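PDB 3BTV: Galactose/lactose metabolism regulatory protein GAL80 from Saccharomyces cerevisiae, which represses the galactose and lactose metabolic genes by binding GAL4 and blocking its transcriptional activation when no inducing sugar is present. Local coordinates for residues 79-84 with 103-108; 111-116 with 143-148; 159-164 with 218-223; 372-377 with 400-405. The protein carries 1 engineered substitution. One frame throughout, in Å; residues are numbered along the deposited sequence.

Contact 1: 79-84 with 103-108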
loop_
_atom_site.group_PDB
_atom_site.type_symbol
_atom_site.label_atom_id
_atom_site.label_comp_id
_atom_site.label_asym_id
_atom_site.label_seq_id
_atom_site.Cartn_x
_atom_site.Cartn_y
_atom_site.Cartn_z
ATOM N N PRO B 79 -0.973 -39.555 -32.019
ATOM C CA PRO B 79 -2.030 -40.288 -31.318
ATOM C C PRO B 79 -1.816 -40.297 -29.814
ATOM O O PRO B 79 -2.769 -40.140 -29.049
ATOM C CB PRO B 79 -1.878 -41.725 -31.850
ATOM C CG PRO B 79 -0.802 -41.670 -32.913
ATOM C CD PRO B 79 0.017 -40.469 -32.607
ATOM N N THR B 80 -0.568 -40.493 -29.402
ATOM C CA THR B 80 -0.234 -40.597 -27.989
ATOM C C THR B 80 0.764 -39.520 -27.599
ATOM O O THR B 80 1.452 -38.957 -28.454
ATOM C CB THR B 80 0.390 -41.966 -27.667
ATOM O OG1 THR B 80 1.640 -42.098 -28.358
ATOM C CG2 THR B 80 -0.536 -43.085 -28.103
ATOM N N LEU B 81 0.846 -39.233 -26.307
ATOM C CA LEU B 81 1.846 -38.298 -25.818
ATOM C C LEU B 81 3.224 -38.888 -26.097
ATOM O O LEU B 81 4.173 -38.170 -26.410
ATOM C CB LEU B 81 1.665 -38.049 -24.320
ATOM C CG LEU B 81 2.557 -36.974 -23.686
ATOM C CD1 LEU B 81 2.339 -35.625 -24.354
ATOM C CD2 LEU B 81 2.318 -36.879 -22.179
ATOM N N GLU B 82 3.317 -40.208 -25.990
ATOM C CA GLU B 82 4.573 -40.914 -26.212
ATOM C C GLU B 82 5.103 -40.719 -27.629
ATOM O O GLU B 82 6.260 -40.350 -27.820
ATOM C CB GLU B 82 4.403 -42.404 -25.930
ATOM C CG GLU B 82 5.586 -43.241 -26.362
ATOM C CD GLU B 82 5.516 -44.651 -25.829
ATOM O OE1 GLU B 82 4.722 -44.890 -24.895
ATOM O OE2 GLU B 82 6.258 -45.517 -26.338
ATOM N N SER B 83 4.258 -40.985 -28.619
ATOM C CA SER B 83 4.628 -40.761 -30.009
ATOM C C SER B 83 5.020 -39.300 -30.219
ATOM O O SER B 83 6.085 -39.002 -30.761
ATOM C CB SER B 83 3.474 -41.143 -30.936
ATOM O OG SER B 83 2.270 -40.509 -30.537
ATOM N N PHE B 84 4.157 -38.392 -29.775
ATOM C CA PHE B 84 4.427 -36.958 -29.866
ATOM C C PHE B 84 5.818 -36.607 -29.333
ATOM O O PHE B 84 6.634 -36.013 -30.041
ATOM C CB PHE B 84 3.346 -36.163 -29.116
ATOM C CG PHE B 84 3.538 -34.663 -29.154
ATOM C CD1 PHE B 84 3.100 -33.918 -30.243
ATOM C CD2 PHE B 84 4.137 -33.999 -28.093
ATOM C CE1 PHE B 84 3.265 -32.545 -30.282
ATOM C CE2 PHE B 84 4.307 -32.609 -28.117
ATOM C CZ PHE B 84 3.869 -31.880 -29.212
ATOM N N TYR B 103 2.068 -30.760 -14.669
ATOM C CA TYR B 103 2.886 -31.811 -14.077
ATOM C C TYR B 103 2.614 -33.162 -14.725
ATOM O O TYR B 103 3.544 -33.848 -15.160
ATOM C CB TYR B 103 2.641 -31.873 -12.569
ATOM C CG TYR B 103 3.539 -32.819 -11.811
ATOM C CD1 TYR B 103 4.850 -32.470 -11.498
ATOM C CD2 TYR B 103 3.065 -34.050 -11.375
ATOM C CE1 TYR B 103 5.669 -33.337 -10.786
ATOM C CE2 TYR B 103 3.873 -34.919 -10.665
ATOM C CZ TYR B 103 5.174 -34.558 -10.375
ATOM O OH TYR B 103 5.979 -35.422 -9.671
ATOM N N GLU B 104 1.341 -33.536 -14.815
ATOM C CA GLU B 104 0.981 -34.863 -15.333
ATOM C C GLU B 104 1.391 -35.036 -16.790
ATOM O O GLU B 104 1.674 -36.141 -17.224
ATOM C CB GLU B 104 -0.519 -35.142 -15.174
ATOM C CG GLU B 104 -1.394 -34.504 -16.247
ATOM C CD GLU B 104 -2.874 -34.551 -15.906
ATOM O OE1 GLU B 104 -3.216 -34.389 -14.713
ATOM O OE2 GLU B 104 -3.693 -34.743 -16.833
ATOM N N VAL B 105 1.433 -33.940 -17.538
ATOM C CA VAL B 105 1.816 -34.007 -18.944
ATOM C C VAL B 105 3.324 -33.866 -19.147
ATOM O O VAL B 105 3.938 -34.663 -19.850
ATOM C CB VAL B 105 1.124 -32.917 -19.772
ATOM C CG1 VAL B 105 1.626 -32.971 -21.204
ATOM C CG2 VAL B 105 -0.386 -33.103 -19.729
ATOM N N VAL B 106 3.918 -32.848 -18.529
ATOM C CA VAL B 106 5.324 -32.532 -18.774
ATOM C C VAL B 106 6.296 -33.612 -18.289
ATOM O O VAL B 106 7.290 -33.894 -18.957
ATOM C CB VAL B 106 5.705 -31.162 -18.178
ATOM C CG1 VAL B 106 7.197 -30.904 -18.323
ATOM C CG2 VAL B 106 4.906 -30.051 -18.862
ATOM N N MET B 107 6.009 -34.224 -17.144
ATOM C CA MET B 107 6.913 -35.243 -16.597
ATOM C C MET B 107 7.136 -36.421 -17.544
ATOM O O MET B 107 8.281 -36.718 -17.896
ATOM C CB MET B 107 6.478 -35.709 -15.199
ATOM C CG MET B 107 6.517 -34.607 -14.146
ATOM S SD MET B 107 8.076 -33.687 -14.078
ATOM C CE MET B 107 9.079 -34.753 -13.052
ATOM N N PRO B 108 6.045 -37.088 -17.971
ATOM C CA PRO B 108 6.155 -38.200 -18.924
ATOM C C PRO B 108 6.697 -37.716 -20.261
ATOM O O PRO B 108 7.496 -38.399 -20.896
ATOM C CB PRO B 108 4.702 -38.664 -19.092
ATOM C CG PRO B 108 3.979 -38.143 -17.882
ATOM C CD PRO B 108 4.652 -36.854 -17.551
#
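Leu81 carries this contact alone from its side, one branched tip set against Val105 and Pro108. The residue before it, Thr80, holds the N-cap position of helix 81-86, and its carbonyl oxygen is gripped twice: by the hydroxyl of Ser83 (OG to Thr80 O 2.7 Å) and by the backbone of Phe84 (N to Thr80 O 3.1 Å), both arriving from the same face of the carbonyl plane. This fastens the first turn from which Leu81 projects. With CG of Leu81 anti to the backbone N (chi1 -174°), the branch is carried toward helix 102-112. There CD2 of Leu81 lies 4.1 Å from CG1 of Val105 and 4.3 Å from CB of Pro108, while the closest approach is to a backbone atom, CD2 of Leu81 to O of Val105 at 3.6 Å. The leucine and valine side chains cross at a slant. Further along, Phe84 turns to Ala54 and Tyr56 of strand 50-56 in the parallel sheet; Leu81 touches Tyr56 as well as Leu109. Helix 81-86 follows strand 76-78 and helix 102-112 comes after strand 92-95 in the Rossmann fold, and the contact joins them near the surface. Only 114 Å² is buried between the segments, and every crossing contact is made by methyl or ring carbon or the carbonyl oxygen of Val105, which implies association by shape and hydrophobic cover rather than by directed bonds.

Contact 2: 111-116 with 143-148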
loop_
_atom_site.group_PDB
_atom_site.type_symbol
_atom_site.label_atom_id
_atom_site.label_comp_id
_atom_site.label_asym_id
_atom_site.label_seq_id
_atom_site.Cartn_x
_atom_site.Cartn_y
_atom_site.Cartn_z
ATOM N N GLU B 111 10.290 -37.444 -20.296
ATOM C CA GLU B 111 10.874 -38.779 -20.314
ATOM C C GLU B 111 10.891 -39.364 -21.722
ATOM O O GLU B 111 11.927 -39.844 -22.179
ATOM C CB GLU B 111 10.152 -39.711 -19.341
ATOM C CG GLU B 111 10.878 -41.028 -19.103
ATOM C CD GLU B 111 12.222 -40.842 -18.417
ATOM O OE1 GLU B 111 12.548 -39.693 -18.048
ATOM O OE2 GLU B 111 12.952 -41.844 -18.245
ATOM N N PHE B 112 9.749 -39.326 -22.409
ATOM C CA PHE B 112 9.676 -39.812 -23.787
ATOM C C PHE B 112 10.547 -38.937 -24.684
ATOM O O PHE B 112 11.050 -39.379 -25.715
ATOM C CB PHE B 112 8.234 -39.790 -24.306
ATOM C CG PHE B 112 7.287 -40.670 -23.534
ATOM C CD1 PHE B 112 6.223 -40.118 -22.834
ATOM C CD2 PHE B 112 7.453 -42.048 -23.519
ATOM C CE1 PHE B 112 5.346 -40.924 -22.127
ATOM C CE2 PHE B 112 6.581 -42.859 -22.815
ATOM C CZ PHE B 112 5.526 -42.298 -22.119
ATOM N N SER B 113 10.704 -37.681 -24.273
ATOM C CA SER B 113 11.510 -36.706 -24.999
ATOM C C SER B 113 12.899 -37.232 -25.333
ATOM O O SER B 113 13.550 -36.754 -26.265
ATOM C CB SER B 113 11.650 -35.433 -24.163
ATOM O OG SER B 113 12.832 -34.730 -24.507
ATOM N N LYS B 114 13.355 -38.210 -24.560
ATOM C CA LYS B 114 14.716 -38.704 -24.696
ATOM C C LYS B 114 14.954 -39.372 -26.047
ATOM O O LYS B 114 16.096 -39.507 -26.480
ATOM C CB LYS B 114 15.078 -39.621 -23.524
ATOM C CG LYS B 114 14.964 -38.906 -22.177
ATOM C CD LYS B 114 15.544 -39.709 -21.022
ATOM C CE LYS B 114 15.597 -38.859 -19.753
ATOM N NZ LYS B 114 16.110 -39.619 -18.577
ATOM N N ASN B 115 13.869 -39.754 -26.718
ATOM C CA ASN B 115 13.945 -40.379 -28.040
ATOM C C ASN B 115 14.034 -39.350 -29.167
ATOM O O ASN B 115 14.056 -39.705 -30.349
ATOM C CB ASN B 115 12.737 -41.293 -28.276
ATOM C CG ASN B 115 12.560 -42.324 -27.179
ATOM O OD1 ASN B 115 11.489 -42.913 -27.034
ATOM N ND2 ASN B 115 13.613 -42.546 -26.400
ATOM N N ASN B 116 14.070 -38.075 -28.795
ATOM C CA ASN B 116 14.207 -36.995 -29.764
ATOM C C ASN B 116 15.531 -36.259 -29.603
ATOM O O ASN B 116 15.657 -35.376 -28.757
ATOM C CB ASN B 116 13.052 -36.003 -29.638
ATOM C CG ASN B 116 13.108 -34.904 -30.686
ATOM O OD1 ASN B 116 13.995 -34.885 -31.542
ATOM N ND2 ASN B 116 12.151 -33.984 -30.626
ATOM N N ALA B 143 15.985 -29.810 -16.381
ATOM C CA ALA B 143 17.424 -29.603 -16.294
ATOM C C ALA B 143 18.187 -30.891 -16.593
ATOM O O ALA B 143 19.115 -30.893 -17.402
ATOM C CB ALA B 143 17.797 -29.046 -14.922
ATOM N N GLU B 144 17.788 -31.992 -15.963
ATOM C CA GLU B 144 18.434 -33.276 -16.229
ATOM C C GLU B 144 18.058 -33.802 -17.612
ATOM O O GLU B 144 18.389 -34.930 -17.972
ATOM C CB GLU B 144 18.109 -34.307 -15.140
ATOM C CG GLU B 144 16.632 -34.632 -14.982
ATOM C CD GLU B 144 16.367 -35.585 -13.827
ATOM O OE1 GLU B 144 16.973 -36.675 -13.806
ATOM O OE2 GLU B 144 15.552 -35.246 -12.943
ATOM N N ARG B 145 17.363 -32.974 -18.382
ATOM C CA ARG B 145 17.023 -33.313 -19.758
ATOM C C ARG B 145 17.933 -32.553 -20.718
ATOM O O ARG B 145 18.116 -32.954 -21.864
ATOM C CB ARG B 145 15.554 -32.994 -20.054
ATOM C CG ARG B 145 15.134 -33.282 -21.492
ATOM C CD ARG B 145 15.509 -34.703 -21.901
ATOM N NE ARG B 145 15.252 -34.946 -23.319
ATOM C CZ ARG B 145 16.118 -34.694 -24.297
ATOM N NH1 ARG B 145 17.307 -34.180 -24.017
ATOM N NH2 ARG B 145 15.793 -34.957 -25.558
ATOM N N GLY B 146 18.490 -31.444 -20.244
ATOM C CA GLY B 146 19.468 -30.698 -21.015
ATOM C C GLY B 146 18.916 -29.636 -21.950
ATOM O O GLY B 146 19.677 -28.828 -22.484
ATOM N N VAL B 147 17.600 -29.627 -22.155
ATOM C CA VAL B 147 16.978 -28.672 -23.075
ATOM C C VAL B 147 16.969 -27.265 -22.506
ATOM O O VAL B 147 16.940 -27.072 -21.288
ATOM C CB VAL B 147 15.527 -29.064 -23.419
ATOM C CG1 VAL B 147 15.506 -30.365 -24.235
ATOM C CG2 VAL B 147 14.705 -29.217 -22.144
ATOM N N GLN B 148 17.008 -26.276 -23.391
ATOM C CA GLN B 148 16.817 -24.900 -22.966
ATOM C C GLN B 148 15.336 -24.692 -22.709
ATOM O O GLN B 148 14.496 -25.113 -23.513
ATOM C CB GLN B 148 17.297 -23.917 -24.030
ATOM C CG GLN B 148 16.953 -22.477 -23.709
ATOM C CD GLN B 148 17.754 -21.934 -22.547
ATOM O OE1 GLN B 148 17.208 -21.608 -21.489
ATOM N NE2 GLN B 148 19.062 -21.836 -22.736
#
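Arg145 takes hold of Ser113 side-on, using two of its nitrogens for two different oxygens. NE donates to the serine hydroxyl (NE of Arg145 to OG of Ser113 2.7 Å, N-H...O angle 136°), with that oxygen tilted from the guanidinium plane, and NH2 gives a straighter bond to the backbone carbonyl (NH2 of Arg145 to O of Ser113 3.0 Å, 158°). A weak third bond runs from NH2 of Arg145 to OG of Ser113 at 3.2 Å. The arginine chain bends at chi2 (52°), which brings its guanidinium to Ser113. The carbonyl of Ser113 is shared: NH2 sits above its plane and the backbone N of Asn116 comes from the opposite face. At the guanidinium edge, O of Asn116 lies 3.2 Å from NH2 of Arg145. This is a join within the Rossmann fold: Arg145 belongs to the type I turn from Ala143 to Gly146, between helix 132-143 and strand 148-152, and it reaches the chain near the C-terminal end of helix 102-112, where a positive charge would probably be favoured. A leucine in its place would probably leave the buried hydroxyl of Ser113 without these donors and the turn free to shift away from it. Outside the polar centre, the Lys114 chain runs alongside Arg145, pointing the other way, CG of Lys114 standing 4.1 Å from NE of Arg145. Val147 CG1 lies over one guanidinium face, toward its rim; the Val147 side chain also touches Leu119, as does Ser113.

Contact 3: 159-164 with 218-223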
loop_
_atom_site.group_PDB
_atom_site.type_symbol
_atom_site.label_atom_id
_atom_site.label_comp_id
_atom_site.label_asym_id
_atom_site.label_seq_id
_atom_site.Cartn_x
_atom_site.Cartn_y
_atom_site.Cartn_z
ATOM N N PRO B 159 6.703 -3.509 -24.387
ATOM C CA PRO B 159 7.513 -2.345 -24.758
ATOM C C PRO B 159 7.532 -1.345 -23.604
ATOM O O PRO B 159 8.519 -0.644 -23.405
ATOM C CB PRO B 159 6.764 -1.757 -25.966
ATOM C CG PRO B 159 5.835 -2.852 -26.430
ATOM C CD PRO B 159 5.480 -3.620 -25.197
ATOM N N TYR B 160 6.440 -1.277 -22.857
ATOM C CA TYR B 160 6.381 -0.401 -21.682
ATOM C C TYR B 160 7.348 -0.813 -20.578
ATOM O O TYR B 160 8.047 0.025 -19.996
ATOM C CB TYR B 160 4.963 -0.358 -21.137
ATOM C CG TYR B 160 3.971 0.154 -22.161
ATOM C CD1 TYR B 160 3.113 -0.715 -22.835
ATOM C CD2 TYR B 160 3.901 1.506 -22.459
ATOM C CE1 TYR B 160 2.198 -0.233 -23.785
ATOM C CE2 TYR B 160 2.997 1.996 -23.405
ATOM C CZ TYR B 160 2.158 1.127 -24.070
ATOM O OH TYR B 160 1.263 1.630 -24.996
ATOM N N ILE B 161 7.379 -2.107 -20.288
ATOM C CA ILE B 161 8.287 -2.633 -19.281
ATOM C C ILE B 161 9.738 -2.384 -19.674
ATOM O O ILE B 161 10.528 -1.906 -18.867
ATOM C CB ILE B 161 8.075 -4.157 -19.083
ATOM C CG1 ILE B 161 6.621 -4.446 -18.723
ATOM C CG2 ILE B 161 8.993 -4.698 -18.008
ATOM C CD1 ILE B 161 6.093 -3.587 -17.626
ATOM N N LEU B 162 10.090 -2.699 -20.919
ATOM C CA LEU B 162 11.475 -2.531 -21.356
ATOM C C LEU B 162 11.899 -1.058 -21.330
ATOM O O LEU B 162 13.009 -0.743 -20.923
ATOM C CB LEU B 162 11.675 -3.134 -22.750
ATOM C CG LEU B 162 11.585 -4.663 -22.719
ATOM C CD1 LEU B 162 11.516 -5.216 -24.126
ATOM C CD2 LEU B 162 12.776 -5.232 -21.954
ATOM N N ARG B 163 11.012 -0.158 -21.755
ATOM C CA ARG B 163 11.305 1.280 -21.682
ATOM C C ARG B 163 11.523 1.707 -20.223
ATOM O O ARG B 163 12.486 2.403 -19.906
ATOM C CB ARG B 163 10.182 2.114 -22.315
ATOM C CG ARG B 163 10.238 2.200 -23.845
ATOM C CD ARG B 163 10.991 3.445 -24.335
ATOM N NE ARG B 163 10.853 3.651 -25.781
ATOM C CZ ARG B 163 11.177 4.773 -26.424
ATOM N NH1 ARG B 163 11.659 5.814 -25.757
ATOM N NH2 ARG B 163 11.015 4.859 -27.740
ATOM N N ALA B 164 10.645 1.275 -19.325
ATOM C CA ALA B 164 10.824 1.612 -17.904
ATOM C C ALA B 164 12.164 1.081 -17.362
ATOM O O ALA B 164 12.915 1.802 -16.664
ATOM C CB ALA B 164 9.667 1.094 -17.086
ATOM N N ILE B 218 4.587 -8.837 -9.936
ATOM C CA ILE B 218 5.719 -8.697 -9.048
ATOM C C ILE B 218 6.982 -9.124 -9.790
ATOM O O ILE B 218 8.085 -8.638 -9.525
ATOM C CB ILE B 218 5.522 -9.512 -7.755
ATOM C CG1 ILE B 218 6.324 -8.881 -6.614
ATOM C CG2 ILE B 218 5.900 -10.971 -7.995
ATOM C CD1 ILE B 218 5.776 -7.561 -6.102
ATOM N N ASP B 219 6.817 -10.014 -10.754
ATOM C CA ASP B 219 7.973 -10.409 -11.541
ATOM C C ASP B 219 8.467 -9.271 -12.423
ATOM O O ASP B 219 9.671 -9.067 -12.527
ATOM C CB ASP B 219 7.708 -11.630 -12.425
ATOM C CG ASP B 219 8.905 -11.954 -13.305
ATOM O OD1 ASP B 219 9.951 -12.372 -12.762
ATOM O OD2 ASP B 219 8.821 -11.749 -14.533
ATOM N N ILE B 220 7.563 -8.549 -13.087
ATOM C CA ILE B 220 8.033 -7.406 -13.896
ATOM C C ILE B 220 8.608 -6.325 -12.999
ATOM O O ILE B 220 9.532 -5.609 -13.391
ATOM C CB ILE B 220 6.953 -6.791 -14.848
ATOM C CG1 ILE B 220 5.813 -6.175 -14.050
ATOM C CG2 ILE B 220 6.424 -7.826 -15.848
ATOM C CD1 ILE B 220 4.779 -5.492 -14.936
ATOM N N LEU B 221 8.079 -6.201 -11.786
ATOM C CA LEU B 221 8.628 -5.194 -10.882
ATOM C C LEU B 221 10.096 -5.488 -10.625
ATOM O O LEU B 221 10.945 -4.605 -10.724
ATOM C CB LEU B 221 7.880 -5.138 -9.544
ATOM C CG LEU B 221 8.463 -4.033 -8.659
ATOM C CD1 LEU B 221 8.156 -2.630 -9.269
ATOM C CD2 LEU B 221 7.952 -4.133 -7.241
ATOM N N GLN B 222 10.392 -6.743 -10.296
ATOM C CA GLN B 222 11.760 -7.145 -10.000
ATOM C C GLN B 222 12.628 -7.040 -11.230
ATOM O O GLN B 222 13.792 -6.655 -11.150
ATOM C CB GLN B 222 11.788 -8.578 -9.482
ATOM C CG GLN B 222 11.167 -8.711 -8.113
ATOM C CD GLN B 222 10.961 -10.164 -7.735
ATOM O OE1 GLN B 222 11.745 -10.739 -6.994
ATOM N NE2 GLN B 222 9.917 -10.770 -8.267
ATOM N N TYR B 223 12.046 -7.368 -12.372
ATOM C CA TYR B 223 12.762 -7.267 -13.636
ATOM C C TYR B 223 13.121 -5.811 -13.988
ATOM O O TYR B 223 14.241 -5.527 -14.414
ATOM C CB TYR B 223 11.951 -7.927 -14.756
ATOM C CG TYR B 223 12.690 -8.005 -16.080
ATOM C CD1 TYR B 223 13.848 -8.769 -16.210
ATOM C CD2 TYR B 223 12.234 -7.316 -17.193
ATOM C CE1 TYR B 223 14.521 -8.846 -17.410
ATOM C CE2 TYR B 223 12.899 -7.393 -18.408
ATOM C CZ TYR B 223 14.047 -8.148 -18.502
ATOM O OH TYR B 223 14.719 -8.215 -19.695
#
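Ile161 and Ile220 form the tight part of this contact, meeting by their terminal methyls at 3.5 Å (CD1 of Ile161 to CD1 of Ile220). Their side chains cross at about a right angle, near where the two backbones come closest, with CA of Ile161 7.2 Å from CA of Ile220. CG1 of Ile220 stands between its own backbone N and carbonyl carbon (chi1 65°), which sends the ethyl arm out to that meeting point. The short helical segments run in broadly the same direction, 32° apart with axes 10.4 Å from each other. They belong to the C-terminal domain, where helix 159-169 leads into strand 176-184 and helix 209-225 into strand 229-237 of the large mixed sheet. Beyond the isoleucines the fit is looser: the Tyr223 ring turns its edge to two aliphatic branches, CD2 of Tyr223 being 4.2 Å from CG2 of Ile161 and CE2 of Tyr223 4.2 Å from CD2 of Leu162. Leu162 is the partly exposed member and also touches Arg370 of helix 363-380. The hydroxyl of Tyr223 is bonded to the carbonyl of Asp398, and Lys165 makes a cation-pi contact with the ring.

Contact 4: 372-377 with 400-405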
loop_
_atom_site.group_PDB
_atom_site.type_symbol
_atom_site.label_atom_id
_atom_site.label_comp_id
_atom_site.label_asym_id
_atom_site.label_seq_id
_atom_site.Cartn_x
_atom_site.Cartn_y
_atom_site.Cartn_z
ATOM N N TYR B 372 8.453 -14.705 -28.668
ATOM C CA TYR B 372 8.850 -15.580 -29.767
ATOM C C TYR B 372 9.995 -14.967 -30.554
ATOM O O TYR B 372 10.966 -15.644 -30.876
ATOM C CB TYR B 372 7.672 -15.857 -30.703
ATOM C CG TYR B 372 6.891 -17.091 -30.327
ATOM C CD1 TYR B 372 5.828 -17.016 -29.440
ATOM C CD2 TYR B 372 7.228 -18.339 -30.848
ATOM C CE1 TYR B 372 5.123 -18.142 -29.080
ATOM C CE2 TYR B 372 6.523 -19.475 -30.495
ATOM C CZ TYR B 372 5.472 -19.367 -29.609
ATOM O OH TYR B 372 4.759 -20.480 -29.243
ATOM N N GLN B 373 9.879 -13.679 -30.851
ATOM C CA GLN B 373 10.919 -12.980 -31.592
ATOM C C GLN B 373 12.259 -13.079 -30.862
ATOM O O GLN B 373 13.286 -13.380 -31.471
ATOM C CB GLN B 373 10.530 -11.515 -31.816
ATOM C CG GLN B 373 11.484 -10.739 -32.707
ATOM C CD GLN B 373 11.332 -11.092 -34.177
ATOM O OE1 GLN B 373 12.214 -11.711 -34.776
ATOM N NE2 GLN B 373 10.203 -10.707 -34.765
ATOM N N SER B 374 12.242 -12.844 -29.555
ATOM C CA SER B 374 13.471 -12.865 -28.772
ATOM C C SER B 374 14.080 -14.269 -28.760
ATOM O O SER B 374 15.293 -14.434 -28.600
ATOM C CB SER B 374 13.230 -12.340 -27.348
ATOM O OG SER B 374 12.766 -13.360 -26.479
ATOM N N ILE B 375 13.238 -15.278 -28.953
ATOM C CA ILE B 375 13.709 -16.655 -28.987
ATOM C C ILE B 375 14.526 -16.940 -30.251
ATOM O O ILE B 375 15.681 -17.358 -30.169
ATOM C CB ILE B 375 12.546 -17.653 -28.882
ATOM C CG1 ILE B 375 11.908 -17.579 -27.496
ATOM C CG2 ILE B 375 13.040 -19.076 -29.156
ATOM C CD1 ILE B 375 10.763 -18.556 -27.285
ATOM N N SER B 376 13.932 -16.703 -31.416
ATOM C CA SER B 376 14.620 -16.951 -32.676
ATOM C C SER B 376 15.881 -16.101 -32.809
ATOM O O SER B 376 16.891 -16.563 -33.327
ATOM C CB SER B 376 13.690 -16.712 -33.867
ATOM O OG SER B 376 13.534 -15.335 -34.128
ATOM N N ASP B 377 15.821 -14.863 -32.336
ATOM C CA ASP B 377 16.978 -13.979 -32.384
ATOM C C ASP B 377 18.134 -14.554 -31.585
ATOM O O ASP B 377 19.294 -14.417 -31.964
ATOM C CB ASP B 377 16.615 -12.596 -31.861
ATOM C CG ASP B 377 15.769 -11.818 -32.839
ATOM O OD1 ASP B 377 15.310 -12.420 -33.834
ATOM O OD2 ASP B 377 15.568 -10.608 -32.618
ATOM N N GLU B 400 18.659 -9.143 -22.388
ATOM C CA GLU B 400 18.849 -10.199 -23.384
ATOM C C GLU B 400 18.114 -11.482 -23.075
ATOM O O GLU B 400 17.828 -11.794 -21.920
ATOM C CB GLU B 400 20.336 -10.554 -23.483
ATOM C CG GLU B 400 21.135 -9.630 -24.360
ATOM C CD GLU B 400 20.667 -8.201 -24.241
ATOM O OE1 GLU B 400 20.280 -7.624 -25.278
ATOM O OE2 GLU B 400 20.664 -7.666 -23.109
ATOM N N GLY B 401 17.859 -12.247 -24.128
ATOM C CA GLY B 401 17.326 -13.581 -23.988
ATOM C C GLY B 401 15.854 -13.554 -23.667
ATOM O O GLY B 401 15.087 -12.782 -24.235
ATOM N N PHE B 402 15.469 -14.393 -22.724
ATOM C CA PHE B 402 14.076 -14.600 -22.391
ATOM C C PHE B 402 14.081 -15.401 -21.102
ATOM O O PHE B 402 15.055 -16.108 -20.821
ATOM C CB PHE B 402 13.402 -15.406 -23.497
ATOM C CG PHE B 402 14.200 -16.602 -23.937
ATOM C CD1 PHE B 402 14.978 -16.548 -25.082
ATOM C CD2 PHE B 402 14.191 -17.776 -23.192
ATOM C CE1 PHE B 402 15.717 -17.648 -25.482
ATOM C CE2 PHE B 402 14.926 -18.875 -23.592
ATOM C CZ PHE B 402 15.686 -18.810 -24.739
ATOM N N PRO B 403 12.997 -15.300 -20.320
ATOM C CA PRO B 403 12.940 -15.969 -19.019
ATOM C C PRO B 403 12.793 -17.468 -19.209
ATOM O O PRO B 403 12.151 -17.922 -20.156
ATOM C CB PRO B 403 11.659 -15.410 -18.379
ATOM C CG PRO B 403 10.966 -14.624 -19.436
ATOM C CD PRO B 403 11.691 -14.750 -20.718
ATOM N N THR B 404 13.378 -18.223 -18.290
ATOM C CA THR B 404 13.418 -19.666 -18.383
ATOM C C THR B 404 12.666 -20.273 -17.213
ATOM O O THR B 404 12.142 -19.563 -16.359
ATOM C CB THR B 404 14.866 -20.158 -18.292
ATOM O OG1 THR B 404 15.339 -19.974 -16.950
ATOM C CG2 THR B 404 15.745 -19.367 -19.235
ATOM N N LEU B 405 12.641 -21.598 -17.160
ATOM C CA LEU B 405 12.029 -22.294 -16.037
ATOM C C LEU B 405 12.709 -21.967 -14.696
ATOM O O LEU B 405 12.097 -22.102 -13.635
ATOM C CB LEU B 405 12.008 -23.803 -16.292
ATOM C CG LEU B 405 10.686 -24.377 -16.819
ATOM C CD1 LEU B 405 9.969 -23.423 -17.779
ATOM C CD2 LEU B 405 10.915 -25.734 -17.467
#
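Phe402 presents one face to Ile375, whose CG1 stands 4.0 Å above the ring plane and displaced toward the rim, near CD1. The two side chains cross at about a right angle, CG1 of the isoleucine lying over an aromatic face. What puts the ring there is its first torsion: CG of Phe402 lies between the backbone N and the carbonyl carbon (chi1 46°), which turns the ring to helix 363-380. At the ring's edge, near its plane, sits the carbonyl oxygen of Ser374. The serine side chain meets the backbone end of the phenylalanine, OG of Ser374 being 3.7 Å from CB of Phe402 and 3.3 Å from O of Gly401. Both of these oxygens have partners of their own: the hydroxyl is bonded to O of Leu371, about one turn back in the helix, and Gly401 O takes a bond from NZ of Lys157. At Gly401 the positive phi (77°) suits a residue without a side chain. Helix and loop both pack on the Rossmann sheet: Phe402 touches Ile150 of strand 148-152 and Ile375 touches Met92 of strand 92-95. Two residues beyond the phenylalanine, Thr404 caps helix 405-424. With the Ser374 hydroxyl and Gly401 O bonded to residues elsewhere, the contact between these segments rests mainly on apolar packing of the isoleucine against the ring face.

Overall arrangement
Contacts 1 and 2 share helix 102-112 and lie 12 Å apart between centres. They also touch, OE1 of Glu82 reaching 3.5 Å from CE2 of Phe112. Both belong to the Rossmann half, the nucleotide-binding type of fold, while contact 3 lies in the C-terminal domain, its centre 34 Å from that of contact 1 and on the opposite side of the chain's centre. Contact 4 comes between: its centre is 19 Å from that of contact 2, which it meets at Gln148 (CG of Gln148 to CZ of Phe402, 4.0 Å), and 15 Å from that of contact 3, which it does not touch, the nearest atoms being about 5 Å apart. From there 400-405 runs on into helix 405-424.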